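PDB 4R0M: McyG protein from Microcystis aeruginosa PCC 7806, which probably activates phenylalanine or related aryl acids as acyl-adenylates and passes them to its carrier domain during microcystin synthesis. Local coordinates for residues P527-S530 / I531-Q535; T101-P104 / S105-L108. All blocks are in the same frame, centred on the assembly; numbering follows the deposited sequence.

Contact 1 of 2, residues P527-S530 / I531-Q535; sequences PKTS and IGKVQ. With FA5 (adenosine-5'-[phenylalaninyl-phosphate]), chain C.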
loop_
_atom_site.group_PDB
_atom_site.type_symbol
_atom_site.label_atom_id
_atom_site.label_comp_id
_atom_site.label_asym_id
_atom_site.label_seq_id
_atom_site.Cartn_x
_atom_site.Cartn_y
_atom_site.Cartn_z
ATOM N N PRO A 527 -2.110 4.322 14.179
ATOM C CA PRO A 527 -0.972 3.939 13.343
ATOM C C PRO A 527 -1.403 3.345 12.001
ATOM O O PRO A 527 -2.221 2.419 11.952
ATOM C CB PRO A 527 -0.233 2.903 14.197
ATOM C CG PRO A 527 -1.273 2.335 15.097
ATOM C CD PRO A 527 -2.270 3.431 15.344
ATOM N N LYS A 528 -0.852 3.898 10.927
ATOM C CA LYS A 528 -1.204 3.518 9.566
ATOM C C LYS A 528 0.048 3.408 8.706
ATOM O O LYS A 528 0.979 4.205 8.845
ATOM C CB LYS A 528 -2.132 4.565 8.952
ATOM C CG LYS A 528 -3.587 4.496 9.388
ATOM C CD LYS A 528 -4.278 5.823 9.119
ATOM C CE LYS A 528 -5.778 5.664 8.932
ATOM N NZ LYS A 528 -6.123 5.167 7.568
ATOM N N THR A 529 0.062 2.420 7.813
ATOM C CA THR A 529 1.073 2.347 6.760
ATOM C C THR A 529 0.828 3.511 5.809
ATOM O O THR A 529 -0.228 4.144 5.864
ATOM C CB THR A 529 1.001 1.022 5.973
ATOM O OG1 THR A 529 -0.303 0.874 5.395
ATOM C CG2 THR A 529 1.295 -0.170 6.876
ATOM N N SER A 530 1.796 3.793 4.943
ATOM C CA SER A 530 1.692 4.899 3.986
ATOM C C SER A 530 0.374 4.887 3.217
ATOM O O SER A 530 -0.194 5.941 2.937
ATOM C CB SER A 530 2.867 4.873 3.008
ATOM O OG SER A 530 2.905 3.646 2.295
ATOM N N ILE A 531 -0.117 3.689 2.903
ATOM C CA ILE A 531 -1.339 3.537 2.111
ATOM C C ILE A 531 -2.651 3.593 2.907
ATOM O O ILE A 531 -3.736 3.478 2.326
ATOM C CB ILE A 531 -1.298 2.274 1.214
ATOM C CG1 ILE A 531 -1.153 0.988 2.034
ATOM C CG2 ILE A 531 -0.209 2.419 0.160
ATOM C CD1 ILE A 531 -1.471 -0.267 1.247
ATOM N N GLY A 532 -2.549 3.771 4.222
ATOM C CA GLY A 532 -3.723 3.972 5.070
ATOM C C GLY A 532 -4.302 2.718 5.702
ATOM O O GLY A 532 -5.420 2.739 6.217
ATOM N N LYS A 533 -3.546 1.625 5.656
ATOM C CA LYS A 533 -3.936 0.388 6.315
ATOM C C LYS A 533 -3.560 0.461 7.792
ATOM O O LYS A 533 -2.381 0.616 8.134
ATOM C CB LYS A 533 -3.262 -0.814 5.646
ATOM C CG LYS A 533 -3.525 -2.150 6.330
ATOM C CD LYS A 533 -2.832 -3.309 5.621
ATOM C CE LYS A 533 -1.324 -3.294 5.827
ATOM N NZ LYS A 533 -0.676 -4.519 5.281
ATOM N N VAL A 534 -4.568 0.356 8.657
ATOM C CA VAL A 534 -4.369 0.357 10.106
ATOM C C VAL A 534 -3.529 -0.853 10.510
ATOM O O VAL A 534 -3.914 -1.997 10.262
ATOM C CB VAL A 534 -5.716 0.348 10.871
ATOM C CG1 VAL A 534 -5.493 0.231 12.372
ATOM C CG2 VAL A 534 -6.528 1.597 10.560
ATOM N N GLN A 535 -2.369 -0.591 11.108
ATOM C CA GLN A 535 -1.511 -1.665 11.605
ATOM C C GLN A 535 -1.916 -2.057 13.029
ATOM O O GLN A 535 -1.640 -1.342 13.999
ATOM C CB GLN A 535 -0.019 -1.312 11.484
ATOM C CG GLN A 535 0.315 0.159 11.681
ATOM C CD GLN A 535 1.615 0.577 11.011
ATOM O OE1 GLN A 535 2.306 -0.231 10.387
ATOM N NE2 GLN A 535 1.950 1.854 11.137
HETATM C C FA5 C . 0.741 -3.775 0.117
HETATM O O FA5 C . -0.083 -3.315 0.898
HETATM C CA FA5 C . 0.291 -4.356 -1.199
HETATM N N FA5 C . -0.765 -5.277 -0.854
HETATM C CB FA5 C . -0.272 -3.289 -2.148
HETATM C CG FA5 C . -0.907 -3.728 -3.474
HETATM C CD1 FA5 C . -1.320 -5.033 -3.748
HETATM C CD2 FA5 C . -1.101 -2.763 -4.472
HETATM C CE1 FA5 C . -1.898 -5.362 -4.981
HETATM C CE2 FA5 C . -1.683 -3.078 -5.705
HETATM C CZ FA5 C . -2.083 -4.388 -5.962
HETATM P P FA5 C . 2.671 -4.199 1.986
HETATM O OP1 FA5 C . 2.693 -2.976 2.864
HETATM O OP2 FA5 C . 3.941 -4.993 1.816
HETATM O OP3 FA5 C . 2.150 -3.769 0.509
HETATM O "O5'" FA5 C . 1.537 -5.171 2.594
HETATM C "C5'" FA5 C . 1.269 -6.467 2.064
HETATM C "C4'" FA5 C . 0.200 -7.119 2.927
HETATM O "O4'" FA5 C . -1.058 -6.439 2.832
HETATM C "C3'" FA5 C . -0.105 -8.544 2.514
HETATM O "O3'" FA5 C . 0.842 -9.471 3.042
HETATM C "C2'" FA5 C . -1.486 -8.748 3.095
HETATM O "O2'" FA5 C . -1.400 -9.097 4.481
HETATM C "C1'" FA5 C . -2.125 -7.380 2.983
HETATM N N9 FA5 C . -3.008 -7.364 1.788
HETATM C C8 FA5 C . -2.713 -6.807 0.599
HETATM N N7 FA5 C . -3.727 -6.956 -0.288
HETATM C C5 FA5 C . -4.707 -7.636 0.335
HETATM C C6 FA5 C . -6.059 -8.135 -0.019
HETATM N N6 FA5 C . -6.580 -7.935 -1.251
HETATM N N1 FA5 C . -6.759 -8.803 0.930
HETATM C C2 FA5 C . -6.254 -9.017 2.163
HETATM N N3 FA5 C . -5.039 -8.587 2.554
HETATM C C4 FA5 C . -4.228 -7.906 1.703
#
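T529 and G532 close a type I beta turn, with the G532 N-H bonded to T529 O at 2.9 Å. Further backbone bonds tie the two arms. T529 N gives one to K533 O at 3.1 Å, and Q535 N gives one to P527 O. K528 and V534 form a single beta bridge between them. G532 has a positive phi (93°), a backbone shape that glycine adopts easily.

The side chains add polar grips. The K528 chain bends at its end (chi4 -79°), which lets K528 NZ give a hydrogen bond to G532 O at 2.9 Å, tilted from the carbonyl plane. NZ also makes a weak bond to S465 O, and the side chain makes a cation-pi contact with Y466. T529 OG1 takes a weak bond from K533 N. Apolar packing is slight: P527 CB lies 3.8 Å from Q535 CG.

The K533 chain bends at chi3 and its end leads to the ligand. K533 NZ gives a hydrogen bond to O4' of the phenylalanyl-adenylate at 3.1 Å. K533 probably corresponds to the conserved C-terminal-domain lysine of the ANL enzymes. I531 CD1 meets the ligand acyl O at 3.4 Å. The turn thus presents the K533 amine to the ribose, near O5', consistent with a role in adenylate formation.

Contact 2 of 2, residues T101-P104 / S105-L108; sequences TVAP and SYDL
The Y106 ring carries the methyl of A103 over one face. A103 CB stands 3.7 Å from the ring centroid, only 19° off the ring normal, so this is a CH-pi contact. The methyl is shifted toward the hydroxyl end, and the nearest ring atom to A103 CB is Y106 CZ at 3.5 Å. The phenol oxygen meets the backbone of V102 and A103. The contact lies in the loop that joins strand 96-99 to helix 111-122, where a tyrosine folds back on the chain three residues before it. Strand 96-99 is an edge strand of a four-stranded parallel sheet of the adenylation domain.

A103 N gives a hydrogen bond to Y106 OH at 3.1 Å, with an angle of 157° at the hydrogen. The ring therefore serves A103 twice, by its face for the methyl and by its oxygen for the N-H. The Y106 CG lies anti to its carbonyl carbon (chi1 -72°), which turns the ring back over the arm it follows. P104 and S105 make the bend between the two arms.

Y106 is buried. Its side chain also packs on V113 and L116 of helix 111-122 and on E137, I138 and L141 of helix 135-144. A103 lies against A112 and V113 of helix 111-122. S105 O accepts a hydrogen bond from N110 ND2, which ties the bend to the chain just before that helix. V102 crosses the tyrosine at about a right angle, and V102 CG1 comes to 3.9 Å from Y106 OH.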
loop_
_atom_site.group_PDB
_atom_site.type_symbol
_atom_site.label_atom_id
_atom_site.label_comp_id
_atom_site.label_asym_id
_atom_site.label_seq_id
_atom_site.Cartn_x
_atom_site.Cartn_y
_atom_site.Cartn_z
ATOM N N THR A 101 8.435 6.513 3.707
ATOM C CA THR A 101 7.310 7.396 3.992
ATOM C C THR A 101 7.808 8.716 4.569
ATOM O O THR A 101 8.662 8.733 5.457
ATOM C CB THR A 101 6.323 6.735 4.981
ATOM O OG1 THR A 101 5.887 5.477 4.452
ATOM C CG2 THR A 101 5.099 7.624 5.232
ATOM N N VAL A 102 7.287 9.816 4.033
ATOM C CA VAL A 102 7.534 11.143 4.580
ATOM C C VAL A 102 6.774 11.276 5.901
ATOM O O VAL A 102 5.569 11.034 5.960
ATOM C CB VAL A 102 7.123 12.246 3.578
ATOM C CG1 VAL A 102 7.008 13.605 4.258
ATOM C CG2 VAL A 102 8.118 12.308 2.423
ATOM N N ALA A 103 7.499 11.635 6.958
ATOM C CA ALA A 103 6.926 11.774 8.297
ATOM C C ALA A 103 5.902 12.907 8.362
ATOM O O ALA A 103 6.044 13.902 7.646
ATOM C CB ALA A 103 8.030 11.995 9.320
ATOM N N PRO A 104 4.857 12.753 9.205
ATOM C CA PRO A 104 3.888 13.836 9.433
ATOM C C PRO A 104 4.539 15.061 10.071
ATOM O O PRO A 104 4.105 16.188 9.825
ATOM C CB PRO A 104 2.853 13.208 10.379
ATOM C CG PRO A 104 3.510 11.997 10.949
ATOM C CD PRO A 104 4.465 11.512 9.899
ATOM N N SER A 105 5.569 14.833 10.884
ATOM C CA SER A 105 6.439 15.901 11.382
ATOM C C SER A 105 7.807 15.327 11.741
ATOM O O SER A 105 7.949 14.119 11.931
ATOM C CB SER A 105 5.817 16.619 12.586
ATOM O OG SER A 105 5.748 15.771 13.716
ATOM N N TYR A 106 8.809 16.197 11.833
ATOM C CA TYR A 106 10.176 15.770 12.121
ATOM C C TYR A 106 10.694 16.295 13.462
ATOM O O TYR A 106 11.866 16.105 13.804
ATOM C CB TYR A 106 11.109 16.152 10.959
ATOM C CG TYR A 106 10.884 15.306 9.723
ATOM C CD1 TYR A 106 9.918 15.657 8.780
ATOM C CD2 TYR A 106 11.620 14.140 9.507
ATOM C CE1 TYR A 106 9.698 14.879 7.655
ATOM C CE2 TYR A 106 11.408 13.353 8.381
ATOM C CZ TYR A 106 10.448 13.730 7.458
ATOM O OH TYR A 106 10.226 12.959 6.342
ATOM N N ASP A 107 9.811 16.942 14.218
ATOM C CA ASP A 107 10.137 17.453 15.553
ATOM C C ASP A 107 9.332 16.760 16.658
ATOM O O ASP A 107 9.532 17.027 17.844
ATOM C CB ASP A 107 9.952 18.976 15.613
ATOM C CG ASP A 107 8.541 19.420 15.244
ATOM O OD1 ASP A 107 7.671 18.564 14.964
ATOM O OD2 ASP A 107 8.301 20.645 15.232
ATOM N N LEU A 108 8.424 15.874 16.252
ATOM C CA LEU A 108 7.619 15.086 17.182
ATOM C C LEU A 108 7.808 13.592 16.941
ATOM O O LEU A 108 8.133 13.168 15.831
ATOM C CB LEU A 108 6.135 15.454 17.064
ATOM C CG LEU A 108 5.689 16.895 17.354
ATOM C CD1 LEU A 108 4.262 17.105 16.870
ATOM C CD2 LEU A 108 5.820 17.249 18.831
#

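How the contacts relate
Each contact is local, made within its own continuous piece of loop, and both are partly buried. Contact 1 lies nearer the chain centre, in the loop before helix 536-545, and supplies I531 and K533 to the ligand pocket. Contact 2 lies farther out, before helix 111-122, and mixes a buried tyrosine and alanine with an exposed proline. Their chemistry differs accordingly. Contact 1 is mostly backbone bonds and lysine ends, while contact 2 rests on an aromatic face and one phenol oxygen. Their centres are about 15 Å apart, yet they touch: S530 CB packs on T101 OG1 at 3.4 Å. D225 links both: it is hydrogen-bonded to T101 OG1 and touched by S530.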